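PDB 4RXT: sugar ABC transporter from Agrobacterium radiobacter, which binds arabinopyranose and is probably the periplasmic sugar-binding component of an ABC importer. Local coordinates for residues S200-A205 with D227-T232; G243-D248 with T275-V280. All coordinates share one frame; numbering follows the deposited sequence.

Contact 1 (S200-A205 with D227-T232); sequences SNLIMA and DSDDKT. With ARA (alpha-L-arabinopyranose), chain B.
Leu202 lays its CD1 methyl over one face of the Asp229 carboxylate, 3.9 Å from CG. CD1 is about as far from both oxygens, so it sits squarely above the flat group. Thr232 OG1 reaches Asp229 OD1 from this same face, on the anti side and 28° out of the carboxylate plane. Thr232 N comes from the other face and meets Asp229 OD1 at 2.8 Å, nearly end-on to the C-O bond. This is a capping bond, with Asp229 as the N-cap of helix 230-238. CG of Asp229 lies between its own backbone N and carbonyl carbon (chi1 73°), which folds the carboxylate back onto the start of the helix. Its OD2 bonds to Gln206, so the group is gripped at both oxygens. The second carboxylate, Asp227, sits by the sugar. Asp227 OD2 accepts from arabinose O1 at 2.5 Å. It takes Leu202 N only weakly, with an N-H angle of 117°. Leu202 CB also packs against Asp227, 3.5 Å from OD2. Asn201 is the N-cap of helix 202-214: its OD1 takes Met204 N at 3.0 Å. Asn201 CB lies 3.4 Å from arabinose C5. Further along, Ala205 CB touches Thr232 CG2 at 3.9 Å. Both segments follow strands of the second lobe, 194-199 and 222-226, which are parallel neighbours in its sheet. Each segment leaves the C-terminal end of its strand, contributes a sugar-binding residue and enters a helix. This is the usual pocket geometry of periplasmic sugar-binding proteins. Across the cleft, Tyr18 of helix 17-33 touches Leu202 and Asp227, while helices 202-214 and 230-238 begin side by side in the second lobe.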
ATOM      1  N   SER A 200       1.270   1.624   8.516  1.00 12.21           N
ATOM      2  CA  SER A 200       1.635   2.089   7.176  1.00 12.63           C
ATOM      3  C   SER A 200       1.004   1.370   5.968  1.00 11.21           C
ATOM      4  O   SER A 200       1.447   1.565   4.841  1.00 12.00           O
ATOM      5  CB  SER A 200       3.129   2.069   7.003  1.00 12.66           C
ATOM      6  OG  SER A 200       3.570   0.734   7.106  1.00 13.62           O
ATOM      7  N   ASN A 201      -0.008   0.539   6.213  1.00 10.47           N
ATOM      8  CA  ASN A 201      -0.819   0.009   5.119  1.00  9.17           C
ATOM      9  C   ASN A 201      -2.233  -0.325   5.630  1.00  9.52           C
ATOM     10  O   ASN A 201      -2.505  -0.205   6.815  1.00 11.37           O
ATOM     11  CB  ASN A 201      -0.111  -1.171   4.423  1.00 12.17           C
ATOM     12  CG  ASN A 201      -0.308  -2.504   5.141  1.00 11.90           C
ATOM     13  OD1 ASN A 201      -0.470  -2.553   6.365  1.00 10.61           O
ATOM     14  ND2 ASN A 201      -0.310  -3.577   4.389  1.00 13.89           N
ATOM     15  N   LEU A 202      -3.074  -0.819   4.733  1.00 11.09           N
ATOM     16  CA  LEU A 202      -4.464  -1.098   5.116  1.00 11.43           C
ATOM     17  C   LEU A 202      -4.541  -2.076   6.302  1.00 11.58           C
ATOM     18  O   LEU A 202      -5.336  -1.912   7.215  1.00 11.46           O
ATOM     19  CB  LEU A 202      -5.204  -1.689   3.936  1.00 11.95           C
ATOM     20  CG  LEU A 202      -6.633  -2.153   4.214  1.00 16.19           C
ATOM     21  CD1 LEU A 202      -7.433  -0.942   4.631  1.00 17.18           C
ATOM     22  CD2 LEU A 202      -7.188  -2.810   2.965  1.00 16.56           C
ATOM     23  N   ILE A 203      -3.753  -3.136   6.224  1.00 10.64           N
ATOM     24  CA  ILE A 203      -3.828  -4.239   7.164  1.00 11.55           C
ATOM     25  C   ILE A 203      -3.446  -3.781   8.566  1.00 10.93           C
ATOM     26  O   ILE A 203      -4.083  -4.093   9.547  1.00 11.71           O
ATOM     27  CB  ILE A 203      -2.954  -5.448   6.712  1.00 12.31           C
ATOM     28  CG1 ILE A 203      -3.282  -5.864   5.260  1.00 12.58           C
ATOM     29  CG2 ILE A 203      -3.100  -6.624   7.676  1.00 13.00           C
ATOM     30  CD1 ILE A 203      -4.758  -6.117   5.010  1.00 17.66           C
ATOM     31  N   MET A 204      -2.376  -2.997   8.649  1.00  9.92           N
ATOM     32  CA  MET A 204      -2.022  -2.437   9.936  1.00 11.10           C
ATOM     33  C   MET A 204      -3.005  -1.376  10.430  1.00 11.61           C
ATOM     34  O   MET A 204      -3.302  -1.298  11.640  1.00 11.67           O
ATOM     35  CB  MET A 204      -0.579  -1.897   9.936  1.00 10.65           C
ATOM     36  CG  MET A 204       0.519  -2.947   9.786  1.00 12.60           C
ATOM     37  SD  MET A 204       0.573  -4.218  11.124  1.00  7.88           S
ATOM     38  CE  MET A 204      -0.467  -5.520  10.427  1.00 12.51           C
ATOM     39  N   ALA A 205      -3.531  -0.576   9.519  1.00 10.68           N
ATOM     40  CA  ALA A 205      -4.608   0.353   9.916  1.00 11.43           C
ATOM     41  C   ALA A 205      -5.837  -0.357  10.517  1.00 12.13           C
ATOM     42  O   ALA A 205      -6.399   0.095  11.500  1.00 11.09           O
ATOM     43  CB  ALA A 205      -5.024   1.195   8.732  1.00 12.14           C
ATOM     44  N   ASP A 227      -4.713   3.753   3.276  1.00 12.42           N
ATOM     45  CA  ASP A 227      -5.711   3.068   2.481  1.00 12.65           C
ATOM     46  C   ASP A 227      -7.100   3.215   3.098  1.00 15.44           C
ATOM     47  O   ASP A 227      -7.314   4.007   3.999  1.00 18.59           O
ATOM     48  CB  ASP A 227      -5.317   1.587   2.271  1.00 14.04           C
ATOM     49  CG  ASP A 227      -3.906   1.451   1.698  1.00 12.37           C
ATOM     50  OD1 ASP A 227      -3.580   2.204   0.726  1.00 13.95           O
ATOM     51  OD2 ASP A 227      -3.165   0.602   2.239  1.00 13.58           O
ATOM     52  N   SER A 228      -8.038   2.456   2.575  1.00 17.00           N
ATOM     53  CA  SER A 228      -9.417   2.606   2.978  1.00 17.50           C
ATOM     54  C   SER A 228     -10.142   1.307   2.802  1.00 17.11           C
ATOM     55  O   SER A 228      -9.888   0.555   1.875  1.00 17.09           O
ATOM     56  CB  SER A 228     -10.141   3.713   2.192  1.00 22.74           C
ATOM     57  OG  SER A 228     -10.262   3.394   0.803  1.00 23.22           O
ATOM     58  N   ASP A 229     -11.091   1.092   3.706  1.00 15.93           N
ATOM     59  CA  ASP A 229     -12.106   0.029   3.595  1.00 15.26           C
ATOM     60  C   ASP A 229     -13.231   0.438   4.560  1.00 14.36           C
ATOM     61  O   ASP A 229     -13.111   1.429   5.241  1.00 16.34           O
ATOM     62  CB  ASP A 229     -11.526  -1.391   3.821  1.00 16.81           C
ATOM     63  CG  ASP A 229     -11.165  -1.702   5.261  1.00 18.52           C
ATOM     64  OD1 ASP A 229     -11.089  -0.821   6.155  1.00 15.22           O
ATOM     65  OD2 ASP A 229     -10.959  -2.908   5.505  1.00 21.37           O
ATOM     66  N   ASP A 230     -14.309  -0.355   4.620  1.00 16.61           N
ATOM     67  CA  ASP A 230     -15.455  -0.061   5.499  1.00 18.74           C
ATOM     68  C   ASP A 230     -14.994   0.111   6.946  1.00 17.90           C
ATOM     69  O   ASP A 230     -15.354   1.044   7.624  1.00 17.63           O
ATOM     70  CB  ASP A 230     -16.488  -1.208   5.416  1.00 26.65           C
ATOM     71  CG  ASP A 230     -17.433  -1.074   4.223  1.00 40.30           C
ATOM     72  OD1 ASP A 230     -17.312  -0.085   3.450  1.00 73.55           O
ATOM     73  OD2 ASP A 230     -18.332  -1.949   4.067  1.00 85.19           O
ATOM     74  N   LYS A 231     -14.164  -0.801   7.411  1.00 13.86           N
ATOM     75  CA  LYS A 231     -13.733  -0.781   8.793  1.00 16.50           C
ATOM     76  C   LYS A 231     -12.907   0.474   9.109  1.00 17.91           C
ATOM     77  O   LYS A 231     -13.166   1.163  10.117  1.00 15.18           O
ATOM     78  CB  LYS A 231     -12.941  -2.034   9.083  1.00 19.99           C
ATOM     79  CG  LYS A 231     -12.389  -2.095  10.482  1.00 21.35           C
ATOM     80  CD  LYS A 231     -11.983  -3.528  10.826  1.00 39.68           C
ATOM     81  CE  LYS A 231     -10.541  -3.618  11.248  1.00 53.29           C
ATOM     82  NZ  LYS A 231     -10.038  -4.967  10.874  1.00 73.02           N
ATOM     83  N   THR A 232     -11.874   0.725   8.290  1.00 14.08           N
ATOM     84  CA  THR A 232     -10.994   1.871   8.565  1.00 15.00           C
ATOM     85  C   THR A 232     -11.715   3.212   8.375  1.00 12.83           C
ATOM     86  O   THR A 232     -11.423   4.179   9.090  1.00 13.20           O
ATOM     87  CB  THR A 232      -9.720   1.837   7.761  1.00 14.56           C
ATOM     88  OG1 THR A 232     -10.014   1.738   6.366  1.00 14.44           O
ATOM     89  CG2 THR A 232      -8.860   0.688   8.264  1.00 17.65           C
TER
HETATM   90  C1  ARA B 401      -1.144  -1.176   0.456  1.00 14.51           C
HETATM   91  C2  ARA B 401       0.290  -1.144  -0.108  1.00 21.84           C
HETATM   92  C3  ARA B 401       0.680  -2.538  -0.569  1.00 26.15           C
HETATM   93  C4  ARA B 401       0.446  -3.586   0.534  1.00 25.71           C
HETATM   94  C5  ARA B 401      -0.401  -3.057   1.614  1.00 17.84           C
HETATM   95  O1  ARA B 401      -0.939  -0.014   1.252  1.00 15.13           O
HETATM   96  O2  ARA B 401       0.376  -0.252  -1.235  1.00 15.75           O
HETATM   97  O3  ARA B 401       2.032  -2.488  -1.053  1.00 21.89           O
HETATM   98  O4  ARA B 401       1.630  -3.890   1.275  1.00 34.06           O
HETATM   99  O5  ARA B 401      -1.560  -2.324   1.184  1.00 22.23           O

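Contact 2 (G243-D248 with T275-V280). With ARA (alpha-L-arabinopyranose), chain B.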
ATOM      1  N   GLY A 243      -6.300   9.859  10.643  1.00 14.02           N
ATOM      2  CA  GLY A 243      -6.080  10.124   9.230  1.00 11.32           C
ATOM      3  C   GLY A 243      -5.706   8.867   8.516  1.00  9.01           C
ATOM      4  O   GLY A 243      -5.123   7.974   9.133  1.00 11.65           O
ATOM      5  N   LEU A 244      -6.012   8.834   7.214  1.00 11.38           N
ATOM      6  CA  LEU A 244      -5.611   7.749   6.327  1.00 12.42           C
ATOM      7  C   LEU A 244      -5.001   8.322   5.086  1.00 13.25           C
ATOM      8  O   LEU A 244      -5.635   9.156   4.405  1.00 12.76           O
ATOM      9  CB  LEU A 244      -6.827   6.927   5.883  1.00 14.74           C
ATOM     10  CG  LEU A 244      -7.537   6.142   6.990  1.00 13.63           C
ATOM     11  CD1 LEU A 244      -8.912   5.674   6.528  1.00 15.44           C
ATOM     12  CD2 LEU A 244      -6.709   4.960   7.495  1.00 16.45           C
ATOM     13  N   VAL A 245      -3.768   7.878   4.762  1.00 11.80           N
ATOM     14  CA  VAL A 245      -3.168   8.241   3.459  1.00 12.51           C
ATOM     15  C   VAL A 245      -3.716   7.294   2.404  1.00 13.47           C
ATOM     16  O   VAL A 245      -3.464   6.098   2.447  1.00 12.25           O
ATOM     17  CB  VAL A 245      -1.642   8.210   3.463  1.00 12.74           C
ATOM     18  CG1 VAL A 245      -1.087   8.701   2.120  1.00 17.34           C
ATOM     19  CG2 VAL A 245      -1.080   9.064   4.612  1.00 14.45           C
ATOM     20  N   VAL A 246      -4.442   7.858   1.447  1.00 12.31           N
ATOM     21  CA  VAL A 246      -5.182   7.070   0.459  1.00 12.75           C
ATOM     22  C   VAL A 246      -4.483   7.175  -0.904  1.00 11.96           C
ATOM     23  O   VAL A 246      -4.012   8.239  -1.299  1.00 14.54           O
ATOM     24  CB  VAL A 246      -6.661   7.515   0.376  1.00 14.99           C
ATOM     25  CG1 VAL A 246      -7.462   6.798  -0.723  1.00 21.66           C
ATOM     26  CG2 VAL A 246      -7.312   7.257   1.727  1.00 17.65           C
ATOM     27  N   GLN A 247      -4.351   6.017  -1.541  1.00 14.76           N
ATOM     28  CA  GLN A 247      -3.698   5.854  -2.821  1.00 13.31           C
ATOM     29  C   GLN A 247      -4.750   5.699  -3.913  1.00 13.10           C
ATOM     30  O   GLN A 247      -5.931   5.878  -3.652  1.00 14.26           O
ATOM     31  CB  GLN A 247      -2.854   4.582  -2.749  1.00 11.81           C
ATOM     32  CG  GLN A 247      -1.826   4.532  -1.629  1.00 13.85           C
ATOM     33  CD  GLN A 247      -0.987   3.274  -1.721  1.00 12.23           C
ATOM     34  OE1 GLN A 247      -0.003   3.193  -2.484  1.00 14.74           O
ATOM     35  NE2 GLN A 247      -1.393   2.253  -0.977  1.00 14.37           N
ATOM     36  N   ASP A 248      -4.333   5.360  -5.131  1.00 12.39           N
ATOM     37  CA  ASP A 248      -5.254   5.083  -6.254  1.00 13.31           C
ATOM     38  C   ASP A 248      -5.040   3.675  -6.818  1.00 12.90           C
ATOM     39  O   ASP A 248      -4.593   3.504  -7.957  1.00 15.55           O
ATOM     40  CB  ASP A 248      -5.169   6.142  -7.372  1.00 16.33           C
ATOM     41  CG  ASP A 248      -6.411   6.176  -8.264  1.00 15.54           C
ATOM     42  OD1 ASP A 248      -7.254   5.260  -8.190  1.00 18.53           O
ATOM     43  OD2 ASP A 248      -6.480   7.136  -9.074  1.00 17.51           O
ATOM     44  N   THR A 275       0.820   7.887  -9.193  1.00 15.61           N
ATOM     45  CA  THR A 275      -0.642   7.767  -9.094  1.00 14.10           C
ATOM     46  C   THR A 275      -1.249   8.568  -7.906  1.00 14.37           C
ATOM     47  O   THR A 275      -2.482   8.604  -7.727  1.00 16.66           O
ATOM     48  CB  THR A 275      -1.096   6.286  -9.094  1.00 16.12           C
ATOM     49  OG1 THR A 275      -0.371   5.543  -8.105  1.00 15.27           O
ATOM     50  CG2 THR A 275      -0.892   5.644 -10.462  1.00 17.91           C
ATOM     51  N   GLY A 276      -0.394   9.216  -7.112  1.00 14.00           N
ATOM     52  CA  GLY A 276      -0.835  10.169  -6.108  1.00 17.03           C
ATOM     53  C   GLY A 276      -1.181   9.600  -4.741  1.00 15.37           C
ATOM     54  O   GLY A 276      -1.531   8.420  -4.575  1.00 18.54           O
ATOM     55  N   ALA A 277      -1.082  10.483  -3.758  1.00 16.06           N
ATOM     56  CA  ALA A 277      -1.448  10.190  -2.364  1.00 16.10           C
ATOM     57  C   ALA A 277      -2.146  11.381  -1.748  1.00 14.72           C
ATOM     58  O   ALA A 277      -1.776  12.519  -1.993  1.00 16.58           O
ATOM     59  CB  ALA A 277      -0.211   9.860  -1.547  1.00 19.61           C
ATOM     60  N   ASN A 278      -3.160  11.111  -0.930  1.00 13.13           N
ATOM     61  CA  ASN A 278      -3.881  12.151  -0.203  1.00 13.46           C
ATOM     62  C   ASN A 278      -4.156  11.739   1.231  1.00 14.00           C
ATOM     63  O   ASN A 278      -4.686  10.631   1.483  1.00 13.49           O
ATOM     64  CB  ASN A 278      -5.231  12.490  -0.875  1.00 15.59           C
ATOM     65  CG  ASN A 278      -5.055  13.190  -2.229  1.00 20.82           C
ATOM     66  OD1 ASN A 278      -4.979  14.425  -2.314  1.00 21.70           O
ATOM     67  ND2 ASN A 278      -4.963  12.396  -3.289  1.00 18.20           N
ATOM     68  N   LEU A 279      -3.795  12.627   2.155  1.00 12.46           N
ATOM     69  CA  LEU A 279      -4.184  12.455   3.556  1.00 12.78           C
ATOM     70  C   LEU A 279      -5.666  12.778   3.711  1.00 12.83           C
ATOM     71  O   LEU A 279      -6.114  13.895   3.493  1.00 15.14           O
ATOM     72  CB  LEU A 279      -3.338  13.325   4.472  1.00 14.97           C
ATOM     73  CG  LEU A 279      -3.657  13.120   5.959  1.00 14.94           C
ATOM     74  CD1 LEU A 279      -3.304  11.719   6.454  1.00 19.12           C
ATOM     75  CD2 LEU A 279      -3.021  14.208   6.795  1.00 18.37           C
ATOM     76  N   VAL A 280      -6.384  11.757   4.154  1.00 11.43           N
ATOM     77  CA  VAL A 280      -7.829  11.857   4.336  1.00 11.99           C
ATOM     78  C   VAL A 280      -8.139  11.897   5.811  1.00 12.58           C
ATOM     79  O   VAL A 280      -7.666  11.042   6.572  1.00 12.96           O
ATOM     80  CB  VAL A 280      -8.534  10.678   3.664  1.00 14.77           C
ATOM     81  CG1 VAL A 280     -10.050  10.728   3.916  1.00 13.68           C
ATOM     82  CG2 VAL A 280      -8.236  10.687   2.181  1.00 16.76           C
TER
HETATM   83  C1  ARA B 401      -1.144  -1.176   0.456  1.00 14.51           C
HETATM   84  C2  ARA B 401       0.290  -1.144  -0.108  1.00 21.84           C
HETATM   85  C3  ARA B 401       0.680  -2.538  -0.569  1.00 26.15           C
HETATM   86  C4  ARA B 401       0.446  -3.586   0.534  1.00 25.71           C
HETATM   87  C5  ARA B 401      -0.401  -3.057   1.614  1.00 17.84           C
HETATM   88  O1  ARA B 401      -0.939  -0.014   1.252  1.00 15.13           O
HETATM   89  O2  ARA B 401       0.376  -0.252  -1.235  1.00 15.75           O
HETATM   90  O3  ARA B 401       2.032  -2.488  -1.053  1.00 21.89           O
HETATM   91  O4  ARA B 401       1.630  -3.890   1.275  1.00 34.06           O
HETATM   92  O5  ARA B 401      -1.560  -2.324   1.184  1.00 22.23           O
HETATM   93  O   HOH W   1      -5.009   9.506  -3.462  1.00 23.34           O
HETATM   94  O   HOH W   2      -1.493   6.065  -5.690  1.00 15.10           O
HETATM   95  O   HOH W   3      -4.324   8.682  -9.632  1.00 26.15           O
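Leu244 and Val280 form an antiparallel hydrogen-bonded pair, and the axes of 243-246 and 278-280 approach to 4.5 Å, with 151° between their directions. Leu244 N gives to Val280 O at 2.8 Å, and Val280 N returns the bond to Leu244 O. Val246 and Asn278 repeat this exchange. Between them lies the non-hydrogen-bonded pair Val245 and Leu279. Their side chains share one face of the sheet and cross at about a right angle, with Val245 CG2 3.9 Å from Leu279 CD1. The other Val245 methyl, CG1, lies as close to Ala277 CB. Ile115 of helix 109-128 packs over Val245 and Leu279. On the opposite face Val246 CG2 meets Val280 CG2 at 3.6 Å, under cover of helix 288-294. Strand 278-280 is the last of the second-lobe sheet and its sole antiparallel member. The preceding strand in sequence, 272-274, belongs to the sheet of the first lobe. Residues 275-277 therefore pass between the lobes, consistent with one of the hinge segments of this periplasmic binding protein fold. Gln247 lies just beyond strand 243-246 and turns its side chain into the cleft. The chain is extended beyond CG (chi2 -176°), which carries NE2 to arabinose O2 at 3.1 Å in a nearly straight bond (170°). NE2 also gives to Asp227 OD1, and OE1 bonds to Thr107, so the amide is fixed from both ends. One water adds to the last pair, donating to Val246 O and accepting from Asn278 ND2. Past it, a second links Asp248 N, Thr275 OG1 and Gly276 O. The third donates to Asp248 OD2 and Thr275 O, each at 2.7 Å, while Asp248 OD1 caps helix 249-264 through Arg251 N.

How the contacts relate
Contact 1 comes first along the chain: it closes the loop from helix 202-214 through strand 222-226 to helix 230-238. Helix 230-238 then leads into strand 243-246, which opens contact 2. Contact 2 closes a longer loop, through helix 249-264 and strand 272-274, and ends on strand 278-280. The two follow in series, neither nested nor crossed. They touch directly: Asp227 N probably bonds to Val245 O, and Leu244 CD1 packs on Asp227 O and Thr232 O. Contact 1 joins the starts of two helices in the second lobe. Contact 2 adds one edge strand of that lobe's sheet and the passage to the first lobe. Both meet the arabinose.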